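Local coordinates for glycosyl hydrolase family 2, TIM barrel domain protein (Faecalibacterium prausnitzii A2-165, PDB 6ED2) that probably hydrolyses beta-glucuronides as a family 2 glycosyl hydrolase of a human gut bacterium, at residues E377-G382 with K417-D422; A411-H416 with F453-E458. One frame throughout, in Å; residues are numbered along the deposited sequence.

Interaction 1 (E377-G382 with K417-D422); sequences EVPAVG and KAALTD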
ATOM      1  N   GLU A 377      15.183  28.300  13.574  1.00 25.12           N
ATOM      2  CA  GLU A 377      15.254  28.832  12.221  1.00 25.74           C
ATOM      3  C   GLU A 377      14.106  29.793  11.937  1.00 29.15           C
ATOM      4  O   GLU A 377      12.934  29.476  12.176  1.00 28.14           O
ATOM      5  CB  GLU A 377      15.250  27.695  11.197  1.00 27.18           C
ATOM      6  CG  GLU A 377      15.366  28.185   9.755  1.00 28.54           C
ATOM      7  CD  GLU A 377      15.685  27.057   8.772  1.00 33.04           C
ATOM      8  OE1 GLU A 377      16.804  26.485   8.848  1.00 34.31           O
ATOM      9  OE2 GLU A 377      14.817  26.753   7.919  1.00 34.61           O
ATOM     10  N   VAL A 378      14.452  30.942  11.377  1.00 22.95           N
ATOM     11  CA  VAL A 378      13.514  31.990  10.981  1.00 28.84           C
ATOM     12  C   VAL A 378      12.951  31.653   9.595  1.00 27.08           C
ATOM     13  O   VAL A 378      13.597  30.913   8.843  1.00 24.07           O
ATOM     14  CB  VAL A 378      14.255  33.338  11.059  1.00 34.67           C
ATOM     15  CG1 VAL A 378      15.072  33.602   9.808  1.00 27.76           C
ATOM     16  CG2 VAL A 378      13.342  34.480  11.430  1.00 35.16           C
ATOM     17  N   PRO A 379      11.738  32.107   9.200  1.00 29.33           N
ATOM     18  CA  PRO A 379      11.178  31.618   7.921  1.00 24.90           C
ATOM     19  C   PRO A 379      11.808  32.225   6.667  1.00 28.28           C
ATOM     20  O   PRO A 379      11.106  32.507   5.690  1.00 27.17           O
ATOM     21  CB  PRO A 379       9.690  31.987   8.021  1.00 29.73           C
ATOM     22  CG  PRO A 379       9.461  32.383   9.458  1.00 28.40           C
ATOM     23  CD  PRO A 379      10.761  32.937   9.923  1.00 27.74           C
ATOM     24  N   ALA A 380      13.135  32.391   6.666  1.00 30.75           N
ATOM     25  CA  ALA A 380      13.857  32.982   5.535  1.00 31.63           C
ATOM     26  C   ALA A 380      14.164  31.905   4.493  1.00 31.10           C
ATOM     27  O   ALA A 380      15.310  31.499   4.260  1.00 29.19           O
ATOM     28  CB  ALA A 380      15.128  33.664   6.016  1.00 26.94           C
ATOM     29  N   VAL A 381      13.098  31.431   3.864  1.00 30.97           N
ATOM     30  CA  VAL A 381      13.184  30.363   2.883  1.00 27.47           C
ATOM     31  C   VAL A 381      12.452  30.829   1.637  1.00 28.68           C
ATOM     32  O   VAL A 381      11.498  31.611   1.714  1.00 29.78           O
ATOM     33  CB  VAL A 381      12.595  29.035   3.428  1.00 29.95           C
ATOM     34  CG1 VAL A 381      11.120  29.218   3.796  1.00 29.15           C
ATOM     35  CG2 VAL A 381      12.791  27.877   2.420  1.00 23.62           C
ATOM     36  N   GLY A 382      12.914  30.355   0.480  1.00 29.14           N
ATOM     37  CA  GLY A 382      12.389  30.805  -0.796  1.00 29.53           C
ATOM     38  C   GLY A 382      13.132  31.959  -1.436  1.00 32.60           C
ATOM     39  O   GLY A 382      12.630  32.522  -2.420  1.00 29.36           O
ATOM     40  N   LYS A 417      14.702  41.053   9.528  1.00 30.91           N
ATOM     41  CA  LYS A 417      15.229  41.522  10.804  1.00 30.21           C
ATOM     42  C   LYS A 417      14.186  41.412  11.912  1.00 29.36           C
ATOM     43  O   LYS A 417      14.506  41.016  13.038  1.00 31.41           O
ATOM     44  CB  LYS A 417      15.708  42.966  10.663  1.00 31.85           C
ATOM     45  CG  LYS A 417      17.062  43.105  10.000  1.00 32.91           C
ATOM     46  CD  LYS A 417      17.348  44.567   9.666  1.00 36.05           C
ATOM     47  CE  LYS A 417      18.844  44.797   9.454  1.00 42.28           C
ATOM     48  NZ  LYS A 417      19.159  46.191   9.000  1.00 43.36           N
ATOM     49  N   ALA A 418      12.938  41.770  11.611  1.00 26.27           N
ATOM     50  CA  ALA A 418      11.863  41.693  12.602  1.00 32.27           C
ATOM     51  C   ALA A 418      11.618  40.256  13.047  1.00 31.88           C
ATOM     52  O   ALA A 418      11.547  39.965  14.247  1.00 28.66           O
ATOM     53  CB  ALA A 418      10.584  42.291  12.017  1.00 27.68           C
ATOM     54  N   ALA A 419      11.483  39.341  12.080  1.00 26.69           N
ATOM     55  CA  ALA A 419      11.321  37.929  12.399  1.00 26.98           C
ATOM     56  C   ALA A 419      12.480  37.417  13.241  1.00 28.04           C
ATOM     57  O   ALA A 419      12.272  36.711  14.240  1.00 24.44           O
ATOM     58  CB  ALA A 419      11.189  37.123  11.104  1.00 26.94           C
ATOM     59  N   LEU A 420      13.712  37.770  12.860  1.00 28.03           N
ATOM     60  CA  LEU A 420      14.880  37.335  13.618  1.00 23.69           C
ATOM     61  C   LEU A 420      14.848  37.884  15.034  1.00 25.76           C
ATOM     62  O   LEU A 420      15.184  37.183  15.998  1.00 25.66           O
ATOM     63  CB  LEU A 420      16.160  37.791  12.900  1.00 26.46           C
ATOM     64  CG  LEU A 420      17.489  37.458  13.572  1.00 30.67           C
ATOM     65  CD1 LEU A 420      17.580  35.956  13.898  1.00 26.58           C
ATOM     66  CD2 LEU A 420      18.703  37.926  12.718  1.00 29.54           C
ATOM     67  N   THR A 421      14.476  39.156  15.173  1.00 25.85           N
ATOM     68  CA  THR A 421      14.429  39.772  16.490  1.00 26.47           C
ATOM     69  C   THR A 421      13.406  39.070  17.368  1.00 28.62           C
ATOM     70  O   THR A 421      13.684  38.729  18.523  1.00 27.00           O
ATOM     71  CB  THR A 421      14.099  41.267  16.340  1.00 28.68           C
ATOM     72  OG1 THR A 421      15.131  41.908  15.571  1.00 33.05           O
ATOM     73  CG2 THR A 421      13.978  41.942  17.699  1.00 20.92           C
ATOM     74  N   ASP A 422      12.209  38.842  16.821  1.00 26.45           N
ATOM     75  CA  ASP A 422      11.147  38.191  17.576  1.00 25.63           C
ATOM     76  C   ASP A 422      11.518  36.751  17.906  1.00 27.02           C
ATOM     77  O   ASP A 422      11.300  36.292  19.033  1.00 28.82           O
ATOM     78  CB  ASP A 422       9.841  38.280  16.782  1.00 27.16           C
ATOM     79  CG  ASP A 422       9.232  39.679  16.847  1.00 26.85           C
ATOM     80  OD1 ASP A 422       9.666  40.433  17.726  1.00 29.23           O
ATOM     81  OD2 ASP A 422       8.355  40.039  16.031  1.00 37.00           O
TER
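Val-378 meets Ala-419 with one methyl, CG2, where the chain leaving a strand of the TIM barrel passes the helix that follows in the beta-alpha-beta crossover. Strand 373-377 ends at Glu-377, and helix 409-427 leads back to the parallel neighbour strand 433-440. Both CB atoms point at the opposing segment; the Val-378 CB-CG2 bond aims at Ala-419 CB and meets that methyl from its flank. Val-378 CG2 stands 3.4 Å from Ala-419 CB, closer than ordinary van der Waals contact. The same methyl also rests on the helix backbone, 3.6 Å from Leu-420 N. The valine torsion explains this double contact: with CG1 lodged between the backbone N and the carbonyl carbon (chi1 83°), CG2 is the branch swung out to the helix. Pro-379 adds a looser touch, its ring atom CD lying 4.4 Å from Ala-419 CB. Together the segments bury 114 Å², without a hydrogen bond between them. Beyond Pro-379 the chain bends through an inverse gamma turn centred on Ala-380, closed by a weak bond from Val-381 N to Pro-379 O. The carboxylate of Glu-377 pairs with Arg-353 and shares hydrogen bonds with Ser-437 and His-356. On the helix, Leu-420 directs its side chain to Leu-456 and Thr-421 packs on Leu-459 and Leu-463. Thr-421 OG1 bonds back to Lys-417 O at 2.8 Å, 37° above the carbonyl plane and on the face opposite to that used by Thr-421 N.

Interaction 2 (A411-H416 with F453-E458); sequences ALLKNH and FKPLFE
His-416 ND1 is hydrogen-bonded to Tyr-452 OH, just ahead of segment 453-458, and NE2, across CE1 from it, makes a weak bond to Leu-438 O; the two bonds, one of them weak, would help to set the imidazole's rotation while Leu-456 packs across it. Leu-456 CD1 sits over one ring face, 3.4 Å from the His-416 centroid and 21° off the ring normal, a CH-pi contact displaced toward the rim, with CE1 nearest at 3.2 Å. Its other methyl, CD2, reaches His-416 CD2 at 3.6 Å, so the leucine fork spans the ring. Helices 409-427 and 449-463 are neighbours in the outer layer of the TIM barrel, and their local axes run nearly parallel, at 11° and 11.0 Å apart. One turn before the histidine, Leu-413 extends its CG anti to the backbone N (chi1 -180°) and slides past Leu-456 the opposite way, CD1 to Leu-456 CG at 3.8 Å. Replacing the histidine by an alanine would probably leave the Tyr-452 hydroxyl without this partner and open a gap under the Leu-456 methyls. At Pro-455, whose N cannot bond to the preceding turn and where the helix is kinked, CG meets Leu-413 CD2 at 4.2 Å.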
ATOM      1  N   ALA A 411      12.971  46.020   1.660  1.00 27.51           N
ATOM      2  CA  ALA A 411      11.742  45.667   2.362  1.00 32.70           C
ATOM      3  C   ALA A 411      11.816  44.246   2.912  1.00 34.10           C
ATOM      4  O   ALA A 411      11.444  44.001   4.064  1.00 35.23           O
ATOM      5  CB  ALA A 411      10.538  45.819   1.425  1.00 26.38           C
ATOM      6  N   LEU A 412      12.325  43.305   2.112  1.00 30.70           N
ATOM      7  CA  LEU A 412      12.508  41.942   2.596  1.00 30.37           C
ATOM      8  C   LEU A 412      13.406  41.915   3.826  1.00 33.03           C
ATOM      9  O   LEU A 412      13.076  41.280   4.838  1.00 32.95           O
ATOM     10  CB  LEU A 412      13.080  41.063   1.486  1.00 29.28           C
ATOM     11  CG  LEU A 412      13.333  39.608   1.877  1.00 28.63           C
ATOM     12  CD1 LEU A 412      12.009  38.904   2.206  1.00 27.58           C
ATOM     13  CD2 LEU A 412      14.054  38.902   0.736  1.00 29.06           C
ATOM     14  N   LEU A 413      14.540  42.615   3.766  1.00 31.23           N
ATOM     15  CA  LEU A 413      15.466  42.608   4.892  1.00 32.58           C
ATOM     16  C   LEU A 413      14.802  43.141   6.158  1.00 33.69           C
ATOM     17  O   LEU A 413      15.040  42.623   7.257  1.00 29.41           O
ATOM     18  CB  LEU A 413      16.705  43.426   4.543  1.00 28.23           C
ATOM     19  CG  LEU A 413      17.793  43.522   5.606  1.00 34.03           C
ATOM     20  CD1 LEU A 413      18.402  42.149   5.911  1.00 25.54           C
ATOM     21  CD2 LEU A 413      18.862  44.499   5.128  1.00 32.03           C
ATOM     22  N   LYS A 414      13.957  44.168   6.018  1.00 32.54           N
ATOM     23  CA  LYS A 414      13.242  44.713   7.171  1.00 34.96           C
ATOM     24  C   LYS A 414      12.390  43.642   7.853  1.00 33.33           C
ATOM     25  O   LYS A 414      12.435  43.484   9.080  1.00 37.31           O
ATOM     26  CB  LYS A 414      12.382  45.901   6.735  1.00 37.38           C
ATOM     27  CG  LYS A 414      11.787  46.718   7.883  1.00 44.31           C
ATOM     28  CD  LYS A 414      11.182  48.036   7.378  1.00 55.37           C
ATOM     29  CE  LYS A 414      10.535  48.848   8.504  1.00 58.64           C
ATOM     30  NZ  LYS A 414       9.212  48.278   8.901  1.00 65.93           N
ATOM     31  N   ASN A 415      11.609  42.888   7.068  1.00 28.27           N
ATOM     32  CA  ASN A 415      10.804  41.802   7.628  1.00 32.68           C
ATOM     33  C   ASN A 415      11.684  40.692   8.187  1.00 30.78           C
ATOM     34  O   ASN A 415      11.355  40.090   9.216  1.00 33.26           O
ATOM     35  CB  ASN A 415       9.845  41.261   6.565  1.00 30.87           C
ATOM     36  CG  ASN A 415       8.761  42.269   6.202  1.00 36.06           C
ATOM     37  OD1 ASN A 415       8.442  43.150   6.994  1.00 41.20           O
ATOM     38  ND2 ASN A 415       8.211  42.158   4.998  1.00 35.69           N
ATOM     39  N   HIS A 416      12.817  40.421   7.535  1.00 28.72           N
ATOM     40  CA  HIS A 416      13.727  39.393   8.027  1.00 29.38           C
ATOM     41  C   HIS A 416      14.316  39.784   9.379  1.00 29.10           C
ATOM     42  O   HIS A 416      14.392  38.962  10.299  1.00 25.69           O
ATOM     43  CB  HIS A 416      14.816  39.158   6.979  1.00 29.95           C
ATOM     44  CG  HIS A 416      15.587  37.890   7.155  1.00 27.76           C
ATOM     45  ND1 HIS A 416      16.285  37.302   6.119  1.00 26.62           N
ATOM     46  CD2 HIS A 416      15.805  37.111   8.244  1.00 29.33           C
ATOM     47  CE1 HIS A 416      16.901  36.219   6.563  1.00 27.45           C
ATOM     48  NE2 HIS A 416      16.623  36.077   7.848  1.00 27.91           N
ATOM     49  N   PHE A 453      23.550  39.571   3.983  1.00 28.06           N
ATOM     50  CA  PHE A 453      23.906  38.691   5.099  1.00 29.57           C
ATOM     51  C   PHE A 453      24.549  39.458   6.248  1.00 31.38           C
ATOM     52  O   PHE A 453      24.321  39.125   7.421  1.00 31.79           O
ATOM     53  CB  PHE A 453      24.875  37.595   4.638  1.00 25.69           C
ATOM     54  CG  PHE A 453      24.221  36.429   3.934  1.00 27.66           C
ATOM     55  CD1 PHE A 453      24.688  35.139   4.139  1.00 30.05           C
ATOM     56  CD2 PHE A 453      23.168  36.623   3.058  1.00 25.27           C
ATOM     57  CE1 PHE A 453      24.112  34.064   3.476  1.00 30.03           C
ATOM     58  CE2 PHE A 453      22.589  35.560   2.387  1.00 28.72           C
ATOM     59  CZ  PHE A 453      23.052  34.283   2.596  1.00 26.29           C
ATOM     60  N   LYS A 454      25.407  40.444   5.934  1.00 32.17           N
ATOM     61  CA  LYS A 454      26.235  41.062   6.972  1.00 33.04           C
ATOM     62  C   LYS A 454      25.392  41.654   8.092  1.00 27.68           C
ATOM     63  O   LYS A 454      25.607  41.282   9.258  1.00 33.89           O
ATOM     64  CB  LYS A 454      27.169  42.116   6.357  1.00 31.78           C
ATOM     65  CG  LYS A 454      28.084  42.825   7.371  1.00 32.11           C
ATOM     66  CD  LYS A 454      29.066  43.756   6.631  1.00 37.95           C
ATOM     67  CE  LYS A 454      29.985  44.521   7.581  1.00 33.99           C
ATOM     68  NZ  LYS A 454      29.518  45.938   7.599  1.00 46.40           N
ATOM     69  N   PRO A 455      24.414  42.525   7.832  1.00 29.64           N
ATOM     70  CA  PRO A 455      23.604  43.033   8.951  1.00 32.23           C
ATOM     71  C   PRO A 455      22.781  41.955   9.640  1.00 30.07           C
ATOM     72  O   PRO A 455      22.542  42.070  10.846  1.00 28.65           O
ATOM     73  CB  PRO A 455      22.713  44.092   8.289  1.00 27.02           C
ATOM     74  CG  PRO A 455      22.619  43.655   6.862  1.00 35.09           C
ATOM     75  CD  PRO A 455      23.966  43.089   6.539  1.00 28.46           C
ATOM     76  N   LEU A 456      22.374  40.891   8.934  1.00 30.42           N
ATOM     77  CA  LEU A 456      21.580  39.846   9.582  1.00 30.01           C
ATOM     78  C   LEU A 456      22.398  39.087  10.605  1.00 28.93           C
ATOM     79  O   LEU A 456      21.945  38.849  11.731  1.00 30.25           O
ATOM     80  CB  LEU A 456      21.034  38.870   8.554  1.00 30.25           C
ATOM     81  CG  LEU A 456      19.666  39.233   8.014  1.00 39.21           C
ATOM     82  CD1 LEU A 456      19.359  38.258   6.914  1.00 41.30           C
ATOM     83  CD2 LEU A 456      18.602  39.199   9.097  1.00 34.18           C
ATOM     84  N   PHE A 457      23.603  38.671  10.224  1.00 31.31           N
ATOM     85  CA  PHE A 457      24.440  37.939  11.163  1.00 28.73           C
ATOM     86  C   PHE A 457      24.906  38.837  12.295  1.00 28.84           C
ATOM     87  O   PHE A 457      25.126  38.357  13.408  1.00 30.24           O
ATOM     88  CB  PHE A 457      25.619  37.309  10.419  1.00 28.18           C
ATOM     89  CG  PHE A 457      25.246  36.055   9.679  1.00 27.76           C
ATOM     90  CD1 PHE A 457      25.501  34.809  10.229  1.00 25.52           C
ATOM     91  CD2 PHE A 457      24.606  36.130   8.451  1.00 24.14           C
ATOM     92  CE1 PHE A 457      25.148  33.648   9.560  1.00 24.80           C
ATOM     93  CE2 PHE A 457      24.232  34.987   7.778  1.00 29.93           C
ATOM     94  CZ  PHE A 457      24.508  33.731   8.342  1.00 28.59           C
ATOM     95  N   GLU A 458      25.054  40.139  12.041  1.00 30.08           N
ATOM     96  CA  GLU A 458      25.406  41.046  13.131  1.00 34.26           C
ATOM     97  C   GLU A 458      24.253  41.172  14.122  1.00 29.14           C
ATOM     98  O   GLU A 458      24.457  41.110  15.342  1.00 30.09           O
ATOM     99  CB  GLU A 458      25.807  42.416  12.567  1.00 29.28           C
ATOM    100  CG  GLU A 458      27.329  42.589  12.373  1.00 48.91           C
ATOM    101  CD  GLU A 458      27.736  43.621  11.276  1.00 54.93           C
ATOM    102  OE1 GLU A 458      28.890  43.526  10.784  1.00 55.47           O
ATOM    103  OE2 GLU A 458      26.933  44.526  10.910  1.00 47.71           O
TER

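From the N terminus the segments come in the order 377-382, 411-416, 417-422, 453-458, so the two contacts cross. Interaction 1 closes a loop of 34 intervening residues running from the end of strand 373-377 into helix 409-427; interaction 2 then closes 36 residues from that helix, through strand 433-440, to helix 449-463. Helix 409-427 serves both, with 411-416 and 417-422 as consecutive pieces. His-416 joins them directly: Ala-380 CB packs against its CE1 at 3.2 Å, and Val-378 CG1 against its NE2 at 3.5 Å. Leu-420 CD2 lies 3.5 Å from Leu-456 O, a second link between the two helices; the strand-end loop joins them through His-416.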